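Local coordinates for MymaA.19257.a.B3 (Mycobacterium marinum, PDB 6Q10), which is a conserved secreted protein of unknown function whose soluble domain belongs to the LytR_C family and is probably held at the cell envelope by a transmembrane helix, at residues G76-G81 with T98-D103. Residues are numbered along the deposited sequence; the frame is centred on the assembly and turned at random.
With EDO (1,2-ethanediol), chain B.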
loop_
_atom_site.group_PDB
_atom_site.type_symbol
_atom_site.label_atom_id
_atom_site.label_comp_id
_atom_site.label_asym_id
_atom_site.label_seq_id
_atom_site.Cartn_x
_atom_site.Cartn_y
_atom_site.Cartn_z
ATOM N N GLY A 76 3.985 9.264 0.513
ATOM C CA GLY A 76 4.735 8.158 -0.050
ATOM C C GLY A 76 4.137 7.687 -1.357
ATOM O O GLY A 76 3.339 8.364 -1.974
ATOM N N GLN A 77 4.566 6.501 -1.784
ATOM C CA GLN A 77 4.157 5.948 -3.073
ATOM C C GLN A 77 3.867 4.473 -2.907
ATOM O O GLN A 77 4.413 3.823 -2.016
ATOM C CB GLN A 77 5.252 6.093 -4.153
ATOM C CG GLN A 77 5.619 7.511 -4.393
ATOM C CD GLN A 77 6.802 7.664 -5.319
ATOM O OE1 GLN A 77 7.616 6.743 -5.491
ATOM N NE2 GLN A 77 6.908 8.850 -5.926
ATOM N N ILE A 78 3.002 3.942 -3.764
ATOM C CA ILE A 78 2.854 2.500 -3.909
ATOM C C ILE A 78 3.218 2.165 -5.344
ATOM O O ILE A 78 2.606 2.700 -6.277
ATOM C CB ILE A 78 1.437 2.026 -3.570
ATOM C CG1 ILE A 78 1.098 2.396 -2.127
ATOM C CG2 ILE A 78 1.325 0.493 -3.739
ATOM C CD1 ILE A 78 -0.386 2.156 -1.773
ATOM N N ARG A 79 4.256 1.348 -5.519
ATOM C CA ARG A 79 4.799 1.028 -6.839
ATOM C C ARG A 79 4.545 -0.446 -7.127
ATOM O O ARG A 79 4.778 -1.302 -6.263
ATOM C CB ARG A 79 6.292 1.319 -6.913
ATOM C CG ARG A 79 6.718 2.730 -6.524
ATOM C CD ARG A 79 8.234 2.793 -6.533
ATOM N NE ARG A 79 8.691 4.087 -6.022
ATOM C CZ ARG A 79 9.876 4.298 -5.471
ATOM N NH1 ARG A 79 10.750 3.301 -5.358
ATOM N NH2 ARG A 79 10.194 5.518 -5.021
ATOM N N PHE A 80 4.068 -0.743 -8.332
ATOM C CA PHE A 80 3.631 -2.107 -8.638
ATOM C C PHE A 80 3.597 -2.278 -10.144
ATOM O O PHE A 80 3.651 -1.311 -10.906
ATOM C CB PHE A 80 2.235 -2.384 -8.056
ATOM C CG PHE A 80 1.209 -1.384 -8.498
ATOM C CD1 PHE A 80 0.367 -1.650 -9.560
ATOM C CD2 PHE A 80 1.088 -0.170 -7.844
ATOM C CE1 PHE A 80 -0.570 -0.721 -9.970
ATOM C CE2 PHE A 80 0.143 0.763 -8.250
ATOM C CZ PHE A 80 -0.676 0.485 -9.322
ATOM N N GLY A 81 3.499 -3.533 -10.568
ATOM C CA GLY A 81 3.180 -3.862 -11.936
ATOM C C GLY A 81 1.755 -4.391 -12.016
ATOM O O GLY A 81 1.103 -4.637 -11.008
ATOM N N THR A 98 -1.005 7.876 -0.290
ATOM C CA THR A 98 0.158 7.690 -1.149
ATOM C C THR A 98 -0.239 7.803 -2.624
ATOM O O THR A 98 -1.416 7.692 -2.987
ATOM C CB THR A 98 0.818 6.343 -0.886
ATOM O OG1 THR A 98 -0.146 5.300 -1.071
ATOM C CG2 THR A 98 1.408 6.296 0.530
ATOM N N GLU A 99 0.764 8.071 -3.468
ATOM C CA GLU A 99 0.603 8.148 -4.916
ATOM C C GLU A 99 0.867 6.772 -5.510
ATOM O O GLU A 99 1.810 6.083 -5.103
ATOM C CB GLU A 99 1.568 9.174 -5.522
ATOM C CG GLU A 99 1.362 10.549 -4.940
ATOM C CD GLU A 99 1.921 11.625 -5.831
ATOM O OE1 GLU A 99 2.780 11.304 -6.678
ATOM O OE2 GLU A 99 1.483 12.790 -5.691
ATOM N N LEU A 100 0.042 6.384 -6.484
ATOM C CA LEU A 100 0.114 5.061 -7.115
ATOM C C LEU A 100 0.870 5.126 -8.435
ATOM O O LEU A 100 0.511 5.923 -9.305
ATOM C CB LEU A 100 -1.301 4.539 -7.396
ATOM C CG LEU A 100 -2.252 4.501 -6.204
ATOM C CD1 LEU A 100 -3.672 4.211 -6.683
ATOM C CD2 LEU A 100 -1.775 3.462 -5.223
ATOM N N PHE A 101 1.848 4.217 -8.618
ATOM C CA PHE A 101 2.614 4.131 -9.860
ATOM C C PHE A 101 2.690 2.693 -10.342
ATOM O O PHE A 101 3.132 1.817 -9.599
ATOM C CB PHE A 101 4.033 4.678 -9.656
ATOM C CG PHE A 101 4.060 6.173 -9.524
ATOM C CD1 PHE A 101 4.082 6.987 -10.644
ATOM C CD2 PHE A 101 3.995 6.753 -8.262
ATOM C CE1 PHE A 101 4.092 8.361 -10.509
ATOM C CE2 PHE A 101 4.016 8.136 -8.132
ATOM C CZ PHE A 101 4.038 8.923 -9.255
ATOM N N ASN A 102 2.333 2.473 -11.608
ATOM C CA ASN A 102 2.585 1.192 -12.264
ATOM C C ASN A 102 3.912 1.319 -12.995
ATOM O O ASN A 102 4.008 2.031 -14.002
ATOM C CB ASN A 102 1.448 0.837 -13.219
ATOM C CG ASN A 102 1.629 -0.528 -13.860
ATOM O OD1 ASN A 102 2.744 -0.938 -14.144
ATOM N ND2 ASN A 102 0.517 -1.236 -14.094
ATOM N N ASP A 103 4.946 0.677 -12.468
ATOM C CA ASP A 103 6.288 0.848 -13.007
ATOM C C ASP A 103 6.653 -0.244 -13.997
ATOM O O ASP A 103 7.797 -0.311 -14.432
ATOM C CB ASP A 103 7.319 0.955 -11.873
ATOM C CG ASP A 103 7.522 -0.347 -11.098
ATOM O OD1 ASP A 103 6.866 -1.382 -11.378
ATOM O OD2 ASP A 103 8.378 -0.323 -10.190
HETATM C C1 EDO B . -3.426 8.180 -7.144
HETATM O O1 EDO B . -2.102 7.905 -7.645
HETATM C C2 EDO B . -3.378 8.747 -5.732
HETATM O O2 EDO B . -2.569 9.926 -5.702
HETATM O O HOH W 1 4.854 10.774 -5.318
#
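Q77 and F101 meet across two parallel neighbouring strands, 76-80 and 99-102, joined by helix 85-94 in a beta-alpha-beta crossover. The Q77 side chain starts with CB 3.6 Å from E99 O. CG, anti to the carbonyl carbon (chi1 -60°), and CD then run extended to the CE2 side of the F101 ring. At the tip the amide branches. NE2 comes within 3.7 Å of F101 CE2, with the amide and ring planes 55° apart, and reaches both Y67 and a water, which in turn bonds weakly to E99. OE1 turns to R79 instead, accepting from NE and NH2, each at 2.9 Å, in the guanidinium plane. R79 NH1 is left to form a salt bridge with D64.

Beneath these side chains, I78 and F80 of strand 76-80 use both N-H and C=O toward strand 99-102 and D103. I78 N donates to E99 O, and F101 N returns a bond to I78 O at 2.9 Å. The ladder continues from F80 N to F101 O and from D103 N to F80 O.

On the other sheet face I78, L100 and F80 pack toward helix 85-94, where A88, V91 and W92 receive them. L100 CD2 touches I78 CB at 3.9 Å, while L100 CB sits at the edge of the F80 ring. With CG between its backbone N and carbonyl carbon (chi1 55°), F80 brings one ring face under F101 O, which lies 3.3 Å above the F80 ring plane, offset toward the rim.

The contact thus combines mainly apolar packing of I78, F80 and L100 against helix 85-94 with a polar network beside the F101 ring, where the arginine's charge probably polarises the Q77 amide and strengthens NE2 as a donor.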